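Local structure of DynE8 (Micromonospora chersina, 4AMM) at residues G171-S176 with A306-G311; A237-E242 with F333-G338. The protein is an iterative enediyne polyketide synthase of dynemicin biosynthesis, whose acyltransferase domain, present here, probably loads extender acyl units for chain growth. One frame throughout, in Å; residues are numbered along the deposited sequence.

Both interactions lie in the acyltransferase domain, their centres about 9 Å apart, and their segments alternate along the chain: 171-176, 237-242, 306-311, 333-338. Interaction 1 joins strand 171-174 of the five-stranded parallel sheet, and the turn after it, to the loop after the edge strand 305-306. Interaction 2 sets the end of strand 235-241, from the mixed sheet of the smaller subdomain, against helix 333-339. H175 bridges the two, its NE2 meeting N240 OD1 at 2.9 Å in a probable hydrogen bond, while A336 of the helix packs on A306 and S307. The turn carrying the probable nucleophile S176 is thus tied to both sheets.

Interaction 1: G171-S176 with A306-G311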
loop_
_atom_site.group_PDB
_atom_site.type_symbol
_atom_site.label_atom_id
_atom_site.label_comp_id
_atom_site.label_asym_id
_atom_site.label_seq_id
_atom_site.Cartn_x
_atom_site.Cartn_y
_atom_site.Cartn_z
ATOM N N GLY A 171 12.361 4.654 1.169
ATOM C CA GLY A 171 12.124 3.937 2.431
ATOM C C GLY A 171 10.785 3.269 2.274
ATOM O O GLY A 171 10.155 3.397 1.238
ATOM N N ALA A 172 10.428 2.528 3.304
ATOM C CA ALA A 172 9.188 1.695 3.235
ATOM C C ALA A 172 8.576 1.718 4.601
ATOM O O ALA A 172 9.188 1.896 5.611
ATOM C CB ALA A 172 9.504 0.295 2.850
ATOM N N LEU A 173 7.278 1.393 4.595
ATOM C CA LEU A 173 6.589 1.000 5.846
ATOM C C LEU A 173 5.663 -0.146 5.532
ATOM O O LEU A 173 5.212 -0.323 4.384
ATOM C CB LEU A 173 5.788 2.166 6.428
ATOM C CG LEU A 173 4.581 2.653 5.723
ATOM C CD1 LEU A 173 3.312 1.709 5.995
ATOM C CD2 LEU A 173 4.262 4.117 6.167
ATOM N N GLY A 174 5.382 -0.930 6.563
ATOM C CA GLY A 174 4.427 -2.049 6.449
ATOM C C GLY A 174 3.395 -1.957 7.556
ATOM O O GLY A 174 3.728 -1.660 8.703
ATOM N N HIS A 175 2.127 -2.193 7.180
ATOM C CA HIS A 175 0.980 -2.175 8.142
ATOM C C HIS A 175 0.807 -3.553 8.746
ATOM O O HIS A 175 0.421 -4.492 8.076
ATOM C CB HIS A 175 -0.259 -1.787 7.327
ATOM C CG HIS A 175 -1.416 -1.277 8.146
ATOM N ND1 HIS A 175 -2.218 -2.145 8.894
ATOM C CD2 HIS A 175 -1.966 -0.032 8.255
ATOM C CE1 HIS A 175 -3.189 -1.418 9.436
ATOM N NE2 HIS A 175 -3.058 -0.145 9.083
ATOM N N SER A 176 1.086 -3.631 10.060
ATOM C CA SER A 176 0.890 -4.920 10.800
ATOM C C SER A 176 1.690 -6.019 10.051
ATOM O O SER A 176 2.966 -5.948 10.031
ATOM C CB SER A 176 -0.586 -5.226 10.980
ATOM O OG SER A 176 -0.591 -6.389 11.846
ATOM N N ALA A 306 10.078 2.740 8.263
ATOM C CA ALA A 306 9.335 3.474 9.279
ATOM C C ALA A 306 8.401 2.446 9.932
ATOM O O ALA A 306 7.540 1.902 9.232
ATOM C CB ALA A 306 8.521 4.581 8.604
ATOM N N SER A 307 8.619 2.132 11.183
ATOM C CA SER A 307 7.902 1.039 11.859
ATOM C C SER A 307 6.515 1.529 12.282
ATOM O O SER A 307 6.321 2.542 12.906
ATOM C CB SER A 307 8.678 0.676 13.083
ATOM O OG SER A 307 7.971 -0.374 13.823
ATOM N N THR A 308 5.552 0.649 11.993
ATOM C CA THR A 308 4.192 0.799 12.552
ATOM C C THR A 308 4.053 0.100 13.897
ATOM O O THR A 308 2.955 0.074 14.479
ATOM C CB THR A 308 3.085 0.303 11.607
ATOM O OG1 THR A 308 3.142 -1.103 11.401
ATOM C CG2 THR A 308 3.143 1.083 10.291
ATOM N N VAL A 309 5.160 -0.375 14.460
ATOM C CA VAL A 309 5.146 -0.853 15.871
ATOM C C VAL A 309 5.599 0.272 16.789
ATOM O O VAL A 309 5.005 0.607 17.769
ATOM C CB VAL A 309 6.063 -2.077 16.068
ATOM C CG1 VAL A 309 5.920 -2.614 17.496
ATOM C CG2 VAL A 309 5.715 -3.164 15.089
ATOM N N THR A 310 6.722 0.906 16.401
ATOM C CA THR A 310 7.330 1.988 17.222
ATOM C C THR A 310 6.940 3.349 16.785
ATOM O O THR A 310 7.011 4.304 17.589
ATOM C CB THR A 310 8.836 1.927 17.192
ATOM O OG1 THR A 310 9.267 2.157 15.875
ATOM C CG2 THR A 310 9.342 0.536 17.635
ATOM N N GLY A 311 6.394 3.501 15.581
ATOM C CA GLY A 311 6.116 4.819 15.044
ATOM C C GLY A 311 7.375 5.673 14.846
ATOM O O GLY A 311 7.293 6.934 14.883
HETATM O O HOH W 1 6.873 -0.779 8.836
#
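The two backbones come closest at L173 and A306, whose CA atoms are 5.0 Å apart, where strand 171-174 meets the short edge strand 305-306. One direct backbone hydrogen bond joins the segments, from A306 N to A172 O at 2.9 Å, the nitrogen lying nearly on the line of the C=O. One step further the chains part, and water 1 fills in: it accepts from G174 N at 2.7 Å and donates to A306 O at 2.8 Å. Beyond the water, the side chain of T308 takes over from the backbone. Its OG1 donates to G174 O at 2.8 Å, in the carbonyl plane, with a C=O...O angle of 152°. OG1 stands between the backbone N and the carbonyl carbon of T308 (chi1 66°), which aims the hydroxyl at the turn and leaves CG2 beside the same carbonyl. A valine in its place would probably leave G174 O without its hydroxyl donor and the start of the turn less firmly held. On the apolar side, L173 CB sits 4.2 Å from A306 CB, and A336 of helix 333-339 packs against L173, A306 and T308. The loop is itself braced: S307 OG accepts from V309 N and T310 N, an ST turn and ST motif in one, and E179 binds both S307 OG and T308 N. S176, G174 and G178 fit the GxSxG nucleophile elbow of acyltransferases, and S176 has the strained backbone of such a turn; its OG bonds H278 NE2, consistent with a catalytic Ser-His pair. The hydroxyl-to-carbonyl bond, with water 1, probably helps hold the residue two places before the probable nucleophile.

Interaction 2: A237-E242 with F333-G338; sequences AVDNGE and FREALG
D239 and R334 form a salt bridge, NE of the arginine donating to OD2 at 2.9 Å. OD2 receives it on its syn lone pair and lies close to the guanidinium plane, at the edge of the group; the carboxylate is turned 37° from that plane. NH2 adds a weak bond to the same oxygen. With CG of R334 anti to the backbone N (chi1 176°), the chain reaches out from the helix past G241 before bending at chi3 to bring NE to the carboxylate. The backbones join as well, R334 N donating to D239 O at 3.0 Å. Water 2 donates to D239 OD2 and E335 OE1 and accepts from E335 N, bridging two like-charged carboxylates; E335 also pairs with R332. Further out, E242 OE2 lies 3.7 Å from R334 CD, well off the guanidinium plane. The packing includes R334 CB on G241 CA, at 3.9 Å, and the ring of F333, whose edge receives N240 O 3.3 Å from CD2. N240 OD1 itself bonds H175. The carboxylate and backbone carbonyl of D239 thus hold the first turn of helix 333-339 to the strand end, and R334, together with R332, probably offsets the negative charge gathered here.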
loop_
_atom_site.group_PDB
_atom_site.type_symbol
_atom_site.label_atom_id
_atom_site.label_comp_id
_atom_site.label_asym_id
_atom_site.label_seq_id
_atom_site.Cartn_x
_atom_site.Cartn_y
_atom_site.Cartn_z
ATOM N N ALA A 237 -6.368 -0.261 18.518
ATOM C CA ALA A 237 -5.727 -1.312 17.799
ATOM C C ALA A 237 -5.023 -0.790 16.575
ATOM O O ALA A 237 -3.904 -1.246 16.283
ATOM C CB ALA A 237 -6.837 -2.350 17.398
ATOM N N VAL A 238 -5.647 0.151 15.826
ATOM C CA VAL A 238 -5.035 0.572 14.571
ATOM C C VAL A 238 -5.268 2.083 14.493
ATOM O O VAL A 238 -6.399 2.563 14.504
ATOM C CB VAL A 238 -5.710 -0.108 13.373
ATOM C CG1 VAL A 238 -5.054 0.385 12.033
ATOM C CG2 VAL A 238 -5.694 -1.642 13.479
ATOM N N ASP A 239 -4.194 2.862 14.432
ATOM C CA ASP A 239 -4.282 4.351 14.257
ATOM C C ASP A 239 -3.987 4.646 12.825
ATOM O O ASP A 239 -2.804 4.707 12.390
ATOM C CB ASP A 239 -3.286 5.056 15.166
ATOM C CG ASP A 239 -3.318 6.544 14.997
ATOM O OD1 ASP A 239 -4.232 7.099 14.325
ATOM O OD2 ASP A 239 -2.291 7.160 15.492
ATOM N N ASN A 240 -5.023 4.742 11.977
ATOM C CA ASN A 240 -4.771 4.862 10.506
ATOM C C ASN A 240 -4.730 6.278 10.032
ATOM O O ASN A 240 -4.341 6.546 8.900
ATOM C CB ASN A 240 -5.887 4.197 9.725
ATOM C CG ASN A 240 -5.652 2.751 9.574
ATOM O OD1 ASN A 240 -4.471 2.284 9.580
ATOM N ND2 ASN A 240 -6.749 1.984 9.486
ATOM N N GLY A 241 -5.122 7.200 10.902
ATOM C CA GLY A 241 -5.084 8.663 10.590
ATOM C C GLY A 241 -6.153 9.415 11.331
ATOM O O GLY A 241 -6.886 8.892 12.189
ATOM N N GLU A 242 -6.292 10.693 10.988
ATOM C CA GLU A 242 -7.245 11.596 11.618
ATOM C C GLU A 242 -8.688 11.190 11.412
ATOM O O GLU A 242 -9.542 11.673 12.189
ATOM C CB GLU A 242 -7.028 13.093 11.144
ATOM C CG GLU A 242 -5.562 13.592 11.470
ATOM C CD GLU A 242 -5.254 13.812 12.953
ATOM O OE1 GLU A 242 -6.144 14.323 13.722
ATOM O OE2 GLU A 242 -4.067 13.543 13.318
ATOM N N PHE A 333 0.145 3.458 12.025
ATOM C CA PHE A 333 0.298 3.808 10.607
ATOM C C PHE A 333 0.281 5.308 10.442
ATOM O O PHE A 333 1.124 5.756 9.628
ATOM C CB PHE A 333 -0.942 3.254 9.871
ATOM C CG PHE A 333 -0.945 3.640 8.409
ATOM C CD1 PHE A 333 -0.089 3.012 7.491
ATOM C CD2 PHE A 333 -1.818 4.597 7.927
ATOM C CE1 PHE A 333 -0.142 3.360 6.092
ATOM C CE2 PHE A 333 -1.838 4.989 6.564
ATOM C CZ PHE A 333 -1.003 4.355 5.656
ATOM N N ARG A 334 -0.491 6.081 11.145
ATOM C CA ARG A 334 -0.454 7.531 10.978
ATOM C C ARG A 334 0.941 8.041 11.255
ATOM O O ARG A 334 1.504 8.875 10.441
ATOM C CB ARG A 334 -1.443 8.149 11.979
ATOM C CG ARG A 334 -1.412 9.714 11.969
ATOM C CD ARG A 334 -2.390 10.236 13.055
ATOM N NE ARG A 334 -2.005 9.768 14.347
ATOM C CZ ARG A 334 -1.052 10.281 15.125
ATOM N NH1 ARG A 334 -0.434 11.433 14.744
ATOM N NH2 ARG A 334 -0.744 9.773 16.311
ATOM N N GLU A 335 1.589 7.571 12.325
ATOM C CA GLU A 335 2.913 8.103 12.678
ATOM C C GLU A 335 3.921 7.623 11.685
ATOM O O GLU A 335 4.814 8.452 11.205
ATOM C CB GLU A 335 3.324 7.700 14.094
ATOM C CG GLU A 335 2.541 8.458 15.150
ATOM C CD GLU A 335 2.539 7.699 16.510
ATOM O OE1 GLU A 335 1.982 6.571 16.647
ATOM O OE2 GLU A 335 3.049 8.295 17.473
ATOM N N ALA A 336 3.954 6.386 11.262
ATOM C CA ALA A 336 4.921 5.877 10.345
ATOM C C ALA A 336 4.779 6.590 8.996
ATOM O O ALA A 336 5.770 6.941 8.365
ATOM C CB ALA A 336 4.818 4.322 10.180
ATOM N N LEU A 337 3.559 6.831 8.522
ATOM C CA LEU A 337 3.346 7.463 7.257
ATOM C C LEU A 337 3.846 8.890 7.320
ATOM O O LEU A 337 4.445 9.360 6.321
ATOM C CB LEU A 337 1.837 7.408 6.869
ATOM C CG LEU A 337 1.462 8.039 5.552
ATOM C CD1 LEU A 337 2.032 7.294 4.390
ATOM C CD2 LEU A 337 -0.119 8.160 5.471
ATOM N N GLY A 338 3.668 9.542 8.422
ATOM C CA GLY A 338 4.134 10.925 8.588
ATOM C C GLY A 338 5.654 10.938 8.536
ATOM O O GLY A 338 6.219 11.985 8.061
HETATM O O HOH W 2 0.174 6.183 14.510
#